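Local structure of DNA endonuclease I-CvuI (Chlorella vulgaris, 5A77) at residues G17-D22 against E92-Y97; T85-T90 against K106-I111; I56-Q61 against G67-R72. The protein is a LAGLIDADG endonuclease, probably acting in intron homing, that binds and cleaves DNA with magnesium as a dimer of identical subunits. All blocks are in the same frame, centred on the assembly; numbering follows the deposited sequence.

How the contacts relate
All three contacts belong to the LAGLIDADG endonuclease fold, built around one four-stranded antiparallel sheet. Contact 3, nested inside the loop closed by contact 1, packs helix 55-64 against the edge strand 68-71 and closes before contact 2 opens. Contact 1 joins the end of helix 6-22 to the end of helix 84-94, and contact 2 takes the same helix 84-94 across to helix 102-114; along the chain the segments of contacts 1 and 2 alternate. Their centres are about 13 Å apart, and Leu-95 packs on Leu-109 between them. The centre of contact 3 lies about 16 Å from that of contact 1, bridged by Phe-18 on Ile-60, and about 19 Å from that of contact 2. Cleavage chemistry and base reading thus occupy different parts of one fold.

Contact 1: G17-D22 against E92-Y97; sequences GFVDAD and EKLLPY. With MG (magnesium ion), chain G; MG (magnesium ion), chain H; nucleotides of chain D; nucleotides of chain F.
Leu-94 lays its CD1 methyl against Val-19 CG2, 4.3 Å away, a light apolar touch between the ends of helix 6-22 and helix 84-94. Both residues send their CB toward the opposite segment, and strand 39-50 lies against both side chains, with Val-47 at Val-19 and Leu-45 at Leu-94. Apolar branched side chains suit a buried position between the two helices and this strand. Beside them Asp-20 reaches the residues following Tyr-97: its OD2 takes a hydrogen bond from Gln-99 N, the main donor, and a weak one from Leu-100 N, while OD1 has a weak one from Lys-101 N. A carboxylate fits here because its two oxygens can accept from successive backbone N-H groups. Tyr-97 packs on Phe-12 and Ala-16 of helix 6-22.

The helix end carries the cutting chemistry. Ala-21 O binds one magnesium ion at 2.3 Å, together with OP1 of DG1 of chain F and Asp-22 OD2 of the second subunit. Asp-22 divides its carboxylate between two tasks: OD2 binds the other magnesium ion at 2.5 Å, shared with Ala-21 O of the second subunit and OP1 of DC14 of chain D, while OD1 accepts a hydrogen bond of 2.8 Å from O3' of DC14. Having CG beside the backbone N (chi1 -81°) directs the group to the DNA. A further DNA phosphate binds each ion. Phe-18 packs on Gly-17 of the second subunit, where the lack of a side chain suits close helix contact. Paired helices ending in metal-binding acidic residues at the cleaved strands are the signature of the LAGLIDADG motif.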
loop_
_atom_site.group_PDB
_atom_site.type_symbol
_atom_site.label_atom_id
_atom_site.label_comp_id
_atom_site.label_asym_id
_atom_site.label_seq_id
_atom_site.Cartn_x
_atom_site.Cartn_y
_atom_site.Cartn_z
ATOM N N GLY B 17 5.746 -1.123 -5.663
ATOM C CA GLY B 17 5.210 -0.026 -4.887
ATOM C C GLY B 17 4.014 -0.483 -4.080
ATOM O O GLY B 17 3.857 -0.116 -2.917
ATOM N N PHE B 18 3.187 -1.322 -4.692
ATOM C CA PHE B 18 1.945 -1.761 -4.073
ATOM C C PHE B 18 2.192 -2.778 -2.962
ATOM O O PHE B 18 1.610 -2.685 -1.876
ATOM C CB PHE B 18 1.022 -2.339 -5.142
ATOM C CG PHE B 18 -0.423 -2.240 -4.811
ATOM C CD1 PHE B 18 -1.095 -1.024 -4.939
ATOM C CD2 PHE B 18 -1.132 -3.359 -4.400
ATOM C CE1 PHE B 18 -2.456 -0.927 -4.655
ATOM C CE2 PHE B 18 -2.498 -3.276 -4.111
ATOM C CZ PHE B 18 -3.158 -2.054 -4.233
ATOM N N VAL B 19 3.057 -3.749 -3.237
ATOM C CA VAL B 19 3.400 -4.766 -2.250
ATOM C C VAL B 19 4.068 -4.146 -0.999
ATOM O O VAL B 19 3.740 -4.519 0.132
ATOM C CB VAL B 19 4.322 -5.845 -2.869
ATOM C CG1 VAL B 19 4.816 -6.813 -1.806
ATOM C CG2 VAL B 19 3.579 -6.594 -3.971
ATOM N N ASP B 20 4.977 -3.188 -1.188
ATOM C CA ASP B 20 5.616 -2.533 -0.038
ATOM C C ASP B 20 4.598 -1.912 0.914
ATOM O O ASP B 20 4.877 -1.749 2.102
ATOM C CB ASP B 20 6.598 -1.448 -0.490
ATOM C CG ASP B 20 7.983 -1.983 -0.720
ATOM O OD1 ASP B 20 8.336 -2.996 -0.089
ATOM O OD2 ASP B 20 8.725 -1.400 -1.532
ATOM N N ALA B 21 3.424 -1.561 0.389
ATOM C CA ALA B 21 2.412 -0.894 1.195
ATOM C C ALA B 21 1.356 -1.867 1.690
ATOM O O ALA B 21 1.037 -1.882 2.871
ATOM C CB ALA B 21 1.769 0.231 0.416
ATOM N N ASP B 22 0.807 -2.677 0.791
ATOM C CA ASP B 22 -0.206 -3.658 1.196
ATOM C C ASP B 22 0.079 -5.068 0.751
ATOM O O ASP B 22 -0.834 -5.769 0.327
ATOM C CB ASP B 22 -1.581 -3.257 0.683
ATOM C CG ASP B 22 -2.230 -2.216 1.556
ATOM O OD1 ASP B 22 -1.823 -2.130 2.741
ATOM O OD2 ASP B 22 -3.121 -1.486 1.060
ATOM N N GLU B 92 12.145 -12.251 -8.062
ATOM C CA GLU B 92 13.166 -11.738 -8.914
ATOM C C GLU B 92 12.654 -10.638 -9.843
ATOM O O GLU B 92 13.417 -9.902 -10.418
ATOM C CB GLU B 92 13.798 -12.889 -9.716
ATOM C CG GLU B 92 13.428 -14.315 -9.291
ATOM C CD GLU B 92 14.469 -15.365 -9.672
ATOM O OE1 GLU B 92 15.405 -15.580 -8.890
ATOM O OE2 GLU B 92 14.355 -15.994 -10.738
ATOM N N LYS B 93 11.353 -10.538 -10.004
ATOM C CA LYS B 93 10.717 -9.478 -10.782
ATOM C C LYS B 93 10.674 -8.220 -9.950
ATOM O O LYS B 93 11.031 -7.147 -10.421
ATOM C CB LYS B 93 9.310 -9.877 -11.223
ATOM C CG LYS B 93 9.275 -10.632 -12.527
ATOM C CD LYS B 93 7.996 -11.414 -12.653
ATOM C CE LYS B 93 8.048 -12.342 -13.840
ATOM N NZ LYS B 93 6.942 -13.343 -13.775
ATOM N N LEU B 94 10.261 -8.373 -8.695
ATOM C CA LEU B 94 10.042 -7.245 -7.793
ATOM C C LEU B 94 11.311 -6.779 -7.089
ATOM O O LEU B 94 11.509 -5.583 -6.882
ATOM C CB LEU B 94 8.984 -7.620 -6.755
ATOM C CG LEU B 94 7.658 -7.981 -7.428
ATOM C CD1 LEU B 94 6.579 -8.392 -6.429
ATOM C CD2 LEU B 94 7.201 -6.804 -8.263
ATOM N N LEU B 95 12.157 -7.743 -6.732
ATOM C CA LEU B 95 13.394 -7.539 -5.968
ATOM C C LEU B 95 14.161 -6.245 -6.256
ATOM O O LEU B 95 14.506 -5.524 -5.320
ATOM C CB LEU B 95 14.314 -8.736 -6.200
ATOM C CG LEU B 95 15.162 -9.288 -5.071
ATOM C CD1 LEU B 95 14.380 -9.308 -3.776
ATOM C CD2 LEU B 95 15.587 -10.694 -5.474
ATOM N N PRO B 96 14.416 -5.927 -7.543
ATOM C CA PRO B 96 15.117 -4.661 -7.802
ATOM C C PRO B 96 14.345 -3.406 -7.364
ATOM O O PRO B 96 14.949 -2.331 -7.265
ATOM C CB PRO B 96 15.289 -4.662 -9.326
ATOM C CG PRO B 96 15.174 -6.093 -9.729
ATOM C CD PRO B 96 14.166 -6.669 -8.795
ATOM N N TYR B 97 13.048 -3.530 -7.100
ATOM C CA TYR B 97 12.254 -2.354 -6.751
ATOM C C TYR B 97 11.665 -2.395 -5.347
ATOM O O TYR B 97 11.242 -1.368 -4.834
ATOM C CB TYR B 97 11.122 -2.155 -7.756
ATOM C CG TYR B 97 11.557 -2.275 -9.190
ATOM C CD1 TYR B 97 12.290 -1.267 -9.797
ATOM C CD2 TYR B 97 11.242 -3.404 -9.939
ATOM C CE1 TYR B 97 12.694 -1.376 -11.111
ATOM C CE2 TYR B 97 11.642 -3.522 -11.251
ATOM C CZ TYR B 97 12.364 -2.506 -11.833
ATOM O OH TYR B 97 12.764 -2.617 -13.142
HETATM MG MG MG G . 0.711 -0.625 4.746
HETATM MG MG MG H . -4.997 0.095 1.162
ATOM P P DC D 14 -7.720 -1.927 1.472
ATOM O OP1 DC D 14 -6.678 -1.039 0.898
ATOM O OP2 DC D 14 -8.906 -2.315 0.672
ATOM O "O5'" DC D 14 -7.048 -3.287 2.024
ATOM C "C5'" DC D 14 -5.636 -3.365 2.221
ATOM C "C4'" DC D 14 -5.267 -3.412 3.706
ATOM O "O4'" DC D 14 -6.416 -3.794 4.517
ATOM C "C3'" DC D 14 -4.153 -4.408 4.062
ATOM O "O3'" DC D 14 -3.048 -3.721 4.682
ATOM C "C2'" DC D 14 -4.839 -5.395 5.028
ATOM C "C1'" DC D 14 -5.936 -4.528 5.611
ATOM N N1 DC D 14 -7.088 -5.274 6.280
ATOM C C2 DC D 14 -6.906 -5.854 7.549
ATOM O O2 DC D 14 -5.799 -5.773 8.096
ATOM N N3 DC D 14 -7.951 -6.490 8.145
ATOM C C4 DC D 14 -9.135 -6.550 7.530
ATOM N N4 DC D 14 -10.135 -7.181 8.156
ATOM C C5 DC D 14 -9.347 -5.961 6.244
ATOM C C6 DC D 14 -8.307 -5.335 5.666
ATOM O OP3 DG F 1 2.088 -4.335 6.509
ATOM P P DG F 1 1.470 -4.195 5.164
ATOM O OP1 DG F 1 0.547 -3.035 5.231
ATOM O OP2 DG F 1 2.562 -4.193 4.163
ATOM O "O5'" DG F 1 0.610 -5.507 4.847
ATOM C "C5'" DG F 1 -0.744 -5.631 5.325
ATOM C "C4'" DG F 1 -0.753 -6.442 6.603
ATOM O "O4'" DG F 1 -2.101 -6.821 6.980
ATOM C "C3'" DG F 1 0.041 -7.732 6.534
ATOM O "O3'" DG F 1 0.802 -7.800 7.680
ATOM C "C2'" DG F 1 -1.043 -8.819 6.514
ATOM C "C1'" DG F 1 -2.092 -8.174 7.386
ATOM N N9 DG F 1 -3.448 -8.684 7.234
ATOM C C8 DG F 1 -4.183 -8.772 6.073
ATOM N N7 DG F 1 -5.402 -9.202 6.267
ATOM C C5 DG F 1 -5.483 -9.384 7.643
ATOM C C6 DG F 1 -6.554 -9.832 8.443
ATOM O O6 DG F 1 -7.679 -10.174 8.089
ATOM N N1 DG F 1 -6.214 -9.872 9.788
ATOM C C2 DG F 1 -4.998 -9.522 10.298
ATOM N N2 DG F 1 -4.861 -9.618 11.628
ATOM N N3 DG F 1 -3.982 -9.100 9.560
ATOM C C4 DG F 1 -4.294 -9.059 8.248
#

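Contact 2: T85-T90 against K106-I111; sequences TSLQTT and KLVLQI
Leu-87 and Val-108 supply the buried apolar part of this helix-helix contact, with Leu-87 CD2 lying 3.9 Å from Val-108 CG1. The two side chains cross at about a right angle, so methyl meets methyl without running alongside. Val-108 points its CB toward the other helix, whereas Leu-87 must reach: CG stands anti to the backbone N (chi1 168°), and this torsion swings CD2 across to the valine. A longer leucine and a shorter valine therefore complement each other, and Val-43 of strand 39-50 touches both from the sheet.

A second, more open van der Waals contact pairs Gln-88 with Leu-109. Here Leu-109 CD2 rests 3.8 Å from Gln-88 CG and 3.9 Å from Gln-88 CA, touching the aliphatic base of the glutamine. Glutamine suits this partly exposed border because its methylenes can pack while the extended chain carries the amide farther out. Helices 84-94 and 102-114 belong to the mixed alpha-beta LAGLIDADG fold, in which helices cover the face of the sheet turned away from DNA.

Hydrogen bonds run within each helix rather than between them. In helix 84-94, buried Thr-90 donates from OG1 to Ser-86 O, one turn earlier, over 3.2 Å, with a C=O...donor angle of 151° and the donor tilted 18° from the carbonyl plane. This satisfies the buried hydroxyl, while the backbone bond from Thr-90 N to the same Ser-86 O is weak at 3.4 Å.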
loop_
_atom_site.group_PDB
_atom_site.type_symbol
_atom_site.label_atom_id
_atom_site.label_comp_id
_atom_site.label_asym_id
_atom_site.label_seq_id
_atom_site.Cartn_x
_atom_site.Cartn_y
_atom_site.Cartn_z
ATOM N N THR B 85 8.630 -22.770 -6.555
ATOM C CA THR B 85 8.877 -22.664 -7.987
ATOM C C THR B 85 8.178 -21.483 -8.689
ATOM O O THR B 85 8.665 -20.997 -9.711
ATOM C CB THR B 85 8.468 -23.961 -8.702
ATOM O OG1 THR B 85 8.858 -23.881 -10.078
ATOM C CG2 THR B 85 6.958 -24.189 -8.604
ATOM N N SER B 86 7.051 -21.013 -8.159
ATOM C CA SER B 86 6.363 -19.884 -8.788
ATOM C C SER B 86 6.569 -18.579 -8.015
ATOM O O SER B 86 6.475 -17.492 -8.597
ATOM C CB SER B 86 4.866 -20.163 -8.927
ATOM O OG SER B 86 4.349 -20.790 -7.770
ATOM N N LEU B 87 6.834 -18.679 -6.711
ATOM C CA LEU B 87 7.007 -17.480 -5.888
ATOM C C LEU B 87 8.420 -16.957 -6.060
ATOM O O LEU B 87 8.663 -15.758 -5.942
ATOM C CB LEU B 87 6.698 -17.756 -4.414
ATOM C CG LEU B 87 7.131 -16.656 -3.437
ATOM C CD1 LEU B 87 6.479 -15.315 -3.784
ATOM C CD2 LEU B 87 6.846 -17.022 -2.000
ATOM N N GLN B 88 9.350 -17.858 -6.350
ATOM C CA GLN B 88 10.708 -17.464 -6.695
ATOM C C GLN B 88 10.614 -16.539 -7.874
ATOM O O GLN B 88 10.989 -15.389 -7.799
ATOM C CB GLN B 88 11.603 -18.675 -7.018
ATOM C CG GLN B 88 13.066 -18.300 -7.267
ATOM C CD GLN B 88 13.913 -19.460 -7.777
ATOM O OE1 GLN B 88 13.510 -20.625 -7.699
ATOM N NE2 GLN B 88 15.097 -19.144 -8.291
ATOM N N THR B 89 10.031 -17.035 -8.950
ATOM C CA THR B 89 9.901 -16.261 -10.179
ATOM C C THR B 89 9.259 -14.884 -9.995
ATOM O O THR B 89 9.598 -13.939 -10.698
ATOM C CB THR B 89 9.114 -17.074 -11.206
ATOM O OG1 THR B 89 9.874 -18.247 -11.514
ATOM C CG2 THR B 89 8.886 -16.291 -12.486
ATOM N N THR B 90 8.365 -14.749 -9.028
ATOM C CA THR B 90 7.768 -13.445 -8.795
ATOM C C THR B 90 8.750 -12.499 -8.083
ATOM O O THR B 90 8.774 -11.294 -8.340
ATOM C CB THR B 90 6.464 -13.562 -7.982
ATOM O OG1 THR B 90 5.541 -14.385 -8.704
ATOM C CG2 THR B 90 5.844 -12.195 -7.771
ATOM N N LYS B 106 14.474 -11.493 0.222
ATOM C CA LYS B 106 15.774 -12.145 0.164
ATOM C C LYS B 106 15.820 -13.379 1.068
ATOM O O LYS B 106 16.369 -14.425 0.691
ATOM C CB LYS B 106 16.869 -11.153 0.548
ATOM C CG LYS B 106 18.002 -11.071 -0.461
ATOM C CD LYS B 106 17.557 -10.424 -1.764
ATOM C CE LYS B 106 18.676 -10.454 -2.805
ATOM N NZ LYS B 106 19.042 -11.850 -3.181
ATOM N N LEU B 107 15.232 -13.264 2.255
ATOM C CA LEU B 107 15.166 -14.406 3.161
ATOM C C LEU B 107 14.347 -15.529 2.532
ATOM O O LEU B 107 14.807 -16.667 2.460
ATOM C CB LEU B 107 14.581 -13.992 4.515
ATOM C CG LEU B 107 15.538 -13.152 5.370
ATOM C CD1 LEU B 107 14.948 -12.856 6.740
ATOM C CD2 LEU B 107 16.885 -13.837 5.516
ATOM N N VAL B 108 13.149 -15.199 2.052
ATOM C CA VAL B 108 12.278 -16.173 1.392
ATOM C C VAL B 108 12.952 -16.834 0.179
ATOM O O VAL B 108 12.751 -18.023 -0.075
ATOM C CB VAL B 108 10.942 -15.521 0.966
ATOM C CG1 VAL B 108 10.152 -16.449 0.044
ATOM C CG2 VAL B 108 10.111 -15.179 2.201
ATOM N N LEU B 109 13.786 -16.095 -0.545
ATOM C CA LEU B 109 14.554 -16.718 -1.620
ATOM C C LEU B 109 15.641 -17.670 -1.089
ATOM O O LEU B 109 15.973 -18.654 -1.757
ATOM C CB LEU B 109 15.182 -15.662 -2.522
ATOM C CG LEU B 109 14.168 -14.942 -3.411
ATOM C CD1 LEU B 109 14.833 -13.911 -4.296
ATOM C CD2 LEU B 109 13.380 -15.953 -4.248
ATOM N N GLN B 110 16.199 -17.387 0.092
ATOM C CA GLN B 110 17.137 -18.321 0.709
ATOM C C GLN B 110 16.395 -19.575 1.162
ATOM O O GLN B 110 16.955 -20.685 1.136
ATOM C CB GLN B 110 17.884 -17.687 1.897
ATOM C CG GLN B 110 19.078 -16.811 1.514
ATOM C CD GLN B 110 19.982 -17.477 0.500
ATOM O OE1 GLN B 110 20.301 -18.652 0.628
ATOM N NE2 GLN B 110 20.388 -16.737 -0.521
ATOM N N ILE B 111 15.138 -19.405 1.577
ATOM C CA ILE B 111 14.316 -20.562 1.948
ATOM C C ILE B 111 13.920 -21.418 0.747
ATOM O O ILE B 111 13.900 -22.642 0.828
ATOM C CB ILE B 111 13.022 -20.155 2.665
ATOM C CG1 ILE B 111 13.324 -19.344 3.923
ATOM C CG2 ILE B 111 12.188 -21.394 3.003
ATOM C CD1 ILE B 111 12.093 -19.098 4.777
#

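Contact 3: I56-Q61 against G67-R72; sequences ILLDIQ and GTVRKR. With nucleotides of chain C.
Val-69 wedges CG2 against Leu-58 CD2, 3.6 Å away, the two side chains crossing at about a right angle. In this part of the LAGLIDADG alpha-beta fold, helix 55-64 runs nearly antiparallel to strand 68-71, the short segments at 168° with axes 8.8 Å apart. The same valine methyl faces Leu-57 CB at 4.1 Å, so one beta-branched residue, apt for a strand, meets two leucines on the helix. Farther along, Gln-61 stretches out with CG anti to the backbone N, and its NE2 donates to Gly-67 O. That carbonyl oxygen lies near the amide plane of Gln-61, whereas the donor sits above the carbonyl plane; the modelled bond is short and its exact length doubtful. At the backbone angles of Gly-67 a side chain would press on the preceding carbonyl O, a strain glycine avoids.

Strand alternation turns Arg-70 away from the helix and into the DNA. DC7 C5 of chain C lies over the centre of one guanidinium face, while Arg-72 CG meets the other near its rim; a salt bridge to Glu-78 should help hold the group. Its two N-H donors, side by side, match guanine DG8 of chain C: NH2 donates to O6 at 2.7 Å, and NH1 to N7 at 2.9 Å, nearly straight at 168°.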
loop_
_atom_site.group_PDB
_atom_site.type_symbol
_atom_site.label_atom_id
_atom_site.label_comp_id
_atom_site.label_asym_id
_atom_site.label_seq_id
_atom_site.Cartn_x
_atom_site.Cartn_y
_atom_site.Cartn_z
ATOM N N ILE B 56 -8.366 -5.069 -9.228
ATOM C CA ILE B 56 -6.929 -4.772 -9.177
ATOM C C ILE B 56 -6.080 -6.052 -8.928
ATOM O O ILE B 56 -4.970 -6.172 -9.447
ATOM C CB ILE B 56 -6.617 -3.678 -8.098
ATOM C CG1 ILE B 56 -5.293 -2.954 -8.390
ATOM C CG2 ILE B 56 -6.643 -4.239 -6.676
ATOM C CD1 ILE B 56 -5.315 -2.102 -9.655
ATOM N N LEU B 57 -6.620 -7.004 -8.169
ATOM C CA LEU B 57 -5.929 -8.259 -7.896
ATOM C C LEU B 57 -5.867 -9.180 -9.132
ATOM O O LEU B 57 -4.928 -9.969 -9.287
ATOM C CB LEU B 57 -6.607 -8.989 -6.736
ATOM C CG LEU B 57 -6.648 -8.193 -5.437
ATOM C CD1 LEU B 57 -7.251 -9.023 -4.333
ATOM C CD2 LEU B 57 -5.241 -7.772 -5.062
ATOM N N LEU B 58 -6.876 -9.074 -9.999
ATOM C CA LEU B 58 -6.867 -9.752 -11.291
ATOM C C LEU B 58 -5.883 -9.083 -12.253
ATOM O O LEU B 58 -5.257 -9.762 -13.061
ATOM C CB LEU B 58 -8.268 -9.768 -11.901
ATOM C CG LEU B 58 -9.353 -10.481 -11.086
ATOM C CD1 LEU B 58 -10.706 -10.393 -11.792
ATOM C CD2 LEU B 58 -8.973 -11.933 -10.807
ATOM N N ASP B 59 -5.748 -7.756 -12.171
ATOM C CA ASP B 59 -4.701 -7.052 -12.920
ATOM C C ASP B 59 -3.295 -7.506 -12.479
ATOM O O ASP B 59 -2.365 -7.576 -13.279
ATOM C CB ASP B 59 -4.806 -5.539 -12.744
ATOM C CG ASP B 59 -6.005 -4.934 -13.452
ATOM O OD1 ASP B 59 -6.637 -5.616 -14.297
ATOM O OD2 ASP B 59 -6.298 -3.747 -13.174
ATOM N N ILE B 60 -3.139 -7.794 -11.196
ATOM C CA ILE B 60 -1.830 -8.155 -10.680
ATOM C C ILE B 60 -1.495 -9.572 -11.114
ATOM O O ILE B 60 -0.366 -9.868 -11.485
ATOM C CB ILE B 60 -1.767 -8.024 -9.146
ATOM C CG1 ILE B 60 -1.765 -6.542 -8.750
ATOM C CG2 ILE B 60 -0.526 -8.719 -8.601
ATOM C CD1 ILE B 60 -2.130 -6.272 -7.312
ATOM N N GLN B 61 -2.502 -10.435 -11.100
ATOM C CA GLN B 61 -2.341 -11.804 -11.563
ATOM C C GLN B 61 -1.927 -11.864 -13.027
ATOM O O GLN B 61 -1.095 -12.690 -13.405
ATOM C CB GLN B 61 -3.633 -12.588 -11.361
ATOM C CG GLN B 61 -3.560 -14.002 -11.883
ATOM C CD GLN B 61 -4.896 -14.707 -11.811
ATOM O OE1 GLN B 61 -5.832 -14.378 -12.551
ATOM N NE2 GLN B 61 -4.999 -15.684 -10.912
ATOM N N GLY B 67 -0.551 -17.151 -9.715
ATOM C CA GLY B 67 -1.266 -16.806 -8.500
ATOM C C GLY B 67 -2.761 -17.034 -8.552
ATOM O O GLY B 67 -3.355 -17.065 -9.625
ATOM N N THR B 68 -3.367 -17.186 -7.378
ATOM C CA THR B 68 -4.814 -17.311 -7.266
ATOM C C THR B 68 -5.435 -16.095 -6.588
ATOM O O THR B 68 -4.859 -15.531 -5.645
ATOM C CB THR B 68 -5.208 -18.537 -6.457
ATOM O OG1 THR B 68 -4.758 -18.360 -5.106
ATOM C CG2 THR B 68 -4.572 -19.781 -7.047
ATOM N N VAL B 69 -6.615 -15.706 -7.061
ATOM C CA VAL B 69 -7.413 -14.693 -6.385
ATOM C C VAL B 69 -8.595 -15.363 -5.676
ATOM O O VAL B 69 -9.193 -16.278 -6.216
ATOM C CB VAL B 69 -7.932 -13.623 -7.371
ATOM C CG1 VAL B 69 -8.802 -12.645 -6.643
ATOM C CG2 VAL B 69 -6.770 -12.911 -8.080
ATOM N N ARG B 70 -8.914 -14.926 -4.461
ATOM C CA ARG B 70 -10.143 -15.362 -3.797
ATOM C C ARG B 70 -10.921 -14.187 -3.189
ATOM O O ARG B 70 -10.389 -13.098 -2.984
ATOM C CB ARG B 70 -9.847 -16.380 -2.698
ATOM C CG ARG B 70 -9.220 -15.773 -1.442
ATOM C CD ARG B 70 -9.165 -16.765 -0.275
ATOM N NE ARG B 70 -8.183 -16.350 0.725
ATOM C CZ ARG B 70 -8.401 -16.289 2.036
ATOM N NH1 ARG B 70 -9.569 -16.636 2.556
ATOM N NH2 ARG B 70 -7.421 -15.897 2.836
ATOM N N LYS B 71 -12.197 -14.435 -2.921
ATOM C CA LYS B 71 -13.031 -13.560 -2.119
ATOM C C LYS B 71 -13.057 -14.101 -0.693
ATOM O O LYS B 71 -13.448 -15.244 -0.489
ATOM C CB LYS B 71 -14.459 -13.515 -2.677
ATOM C CG LYS B 71 -14.605 -13.110 -4.147
ATOM C CD LYS B 71 -15.800 -12.178 -4.308
ATOM C CE LYS B 71 -16.118 -11.865 -5.758
ATOM N NZ LYS B 71 -17.222 -10.863 -5.851
ATOM N N ARG B 72 -12.791 -13.273 0.301
ATOM C CA ARG B 72 -12.932 -13.670 1.677
ATOM C C ARG B 72 -14.376 -13.422 2.091
ATOM O O ARG B 72 -15.090 -12.736 1.405
ATOM C CB ARG B 72 -11.966 -12.871 2.524
ATOM C CG ARG B 72 -10.508 -13.171 2.244
ATOM C CD ARG B 72 -9.532 -12.109 2.734
ATOM N NE ARG B 72 -9.914 -11.496 3.990
ATOM C CZ ARG B 72 -9.081 -10.890 4.814
ATOM N NH1 ARG B 72 -7.812 -10.814 4.537
ATOM N NH2 ARG B 72 -9.534 -10.365 5.922
ATOM P P DC C 7 -12.861 -20.316 -1.409
ATOM O OP1 DC C 7 -14.258 -20.616 -1.803
ATOM O OP2 DC C 7 -12.208 -19.062 -1.858
ATOM O "O5'" DC C 7 -12.743 -20.368 0.183
ATOM C "C5'" DC C 7 -12.747 -21.627 0.831
ATOM C "C4'" DC C 7 -12.161 -21.524 2.221
ATOM O "O4'" DC C 7 -10.743 -21.303 2.139
ATOM C "C3'" DC C 7 -12.694 -20.366 3.076
ATOM O "O3'" DC C 7 -13.542 -20.871 4.113
ATOM C "C2'" DC C 7 -11.421 -19.705 3.650
ATOM C "C1'" DC C 7 -10.355 -20.753 3.360
ATOM N N1 DC C 7 -8.964 -20.203 3.243
ATOM C C2 DC C 7 -8.152 -20.146 4.374
ATOM O O2 DC C 7 -8.595 -20.553 5.452
ATOM N N3 DC C 7 -6.898 -19.644 4.259
ATOM C C4 DC C 7 -6.455 -19.199 3.076
ATOM N N4 DC C 7 -5.205 -18.699 3.014
ATOM C C5 DC C 7 -7.272 -19.235 1.914
ATOM C C6 DC C 7 -8.510 -19.736 2.041
ATOM P P DG C 8 -14.818 -20.023 4.602
ATOM O OP1 DG C 8 -15.862 -20.956 5.088
ATOM O OP2 DG C 8 -15.157 -19.057 3.529
ATOM O "O5'" DG C 8 -14.249 -19.249 5.869
ATOM C "C5'" DG C 8 -13.186 -19.842 6.588
ATOM C "C4'" DG C 8 -13.245 -19.490 8.046
ATOM O "O4'" DG C 8 -11.957 -18.995 8.458
ATOM C "C3'" DG C 8 -14.187 -18.369 8.389
ATOM O "O3'" DG C 8 -14.455 -18.442 9.796
ATOM C "C2'" DG C 8 -13.357 -17.139 7.984
ATOM C "C1'" DG C 8 -11.933 -17.576 8.340
ATOM N N9 DG C 8 -10.892 -17.235 7.356
ATOM C C8 DG C 8 -11.016 -17.130 5.990
ATOM N N7 DG C 8 -9.881 -16.859 5.384
ATOM C C5 DG C 8 -8.945 -16.814 6.417
ATOM C C6 DG C 8 -7.538 -16.574 6.390
ATOM O O6 DG C 8 -6.807 -16.343 5.413
ATOM N N1 DG C 8 -6.984 -16.620 7.665
ATOM C C2 DG C 8 -7.687 -16.869 8.818
ATOM N N2 DG C 8 -6.985 -16.873 9.956
ATOM N N3 DG C 8 -8.986 -17.101 8.857
ATOM C C4 DG C 8 -9.552 -17.056 7.629
ATOM P P DT C 9 -15.001 -17.186 10.630
ATOM O OP1 DT C 9 -15.545 -17.730 11.900
ATOM O OP2 DT C 9 -15.868 -16.364 9.732
ATOM O "O5'" DT C 9 -13.665 -16.389 11.029
ATOM C "C5'" DT C 9 -12.882 -16.826 12.144
ATOM C "C4'" DT C 9 -11.962 -15.723 12.646
ATOM O "O4'" DT C 9 -10.884 -15.510 11.687
ATOM C "C3'" DT C 9 -12.618 -14.344 12.849
ATOM O "O3'" DT C 9 -11.985 -13.670 13.963
ATOM C "C2'" DT C 9 -12.269 -13.647 11.536
ATOM C "C1'" DT C 9 -10.835 -14.137 11.375
ATOM N N1 DT C 9 -10.249 -13.944 10.013
ATOM C C2 DT C 9 -8.878 -13.849 9.888
ATOM O O2 DT C 9 -8.119 -13.926 10.836
ATOM N N3 DT C 9 -8.428 -13.652 8.610
ATOM C C4 DT C 9 -9.202 -13.541 7.470
ATOM O O4 DT C 9 -8.709 -13.373 6.359
ATOM C C5 DT C 9 -10.628 -13.650 7.671
ATOM C C7 DT C 9 -11.562 -13.554 6.502
ATOM C C6 DT C 9 -11.078 -13.835 8.921
#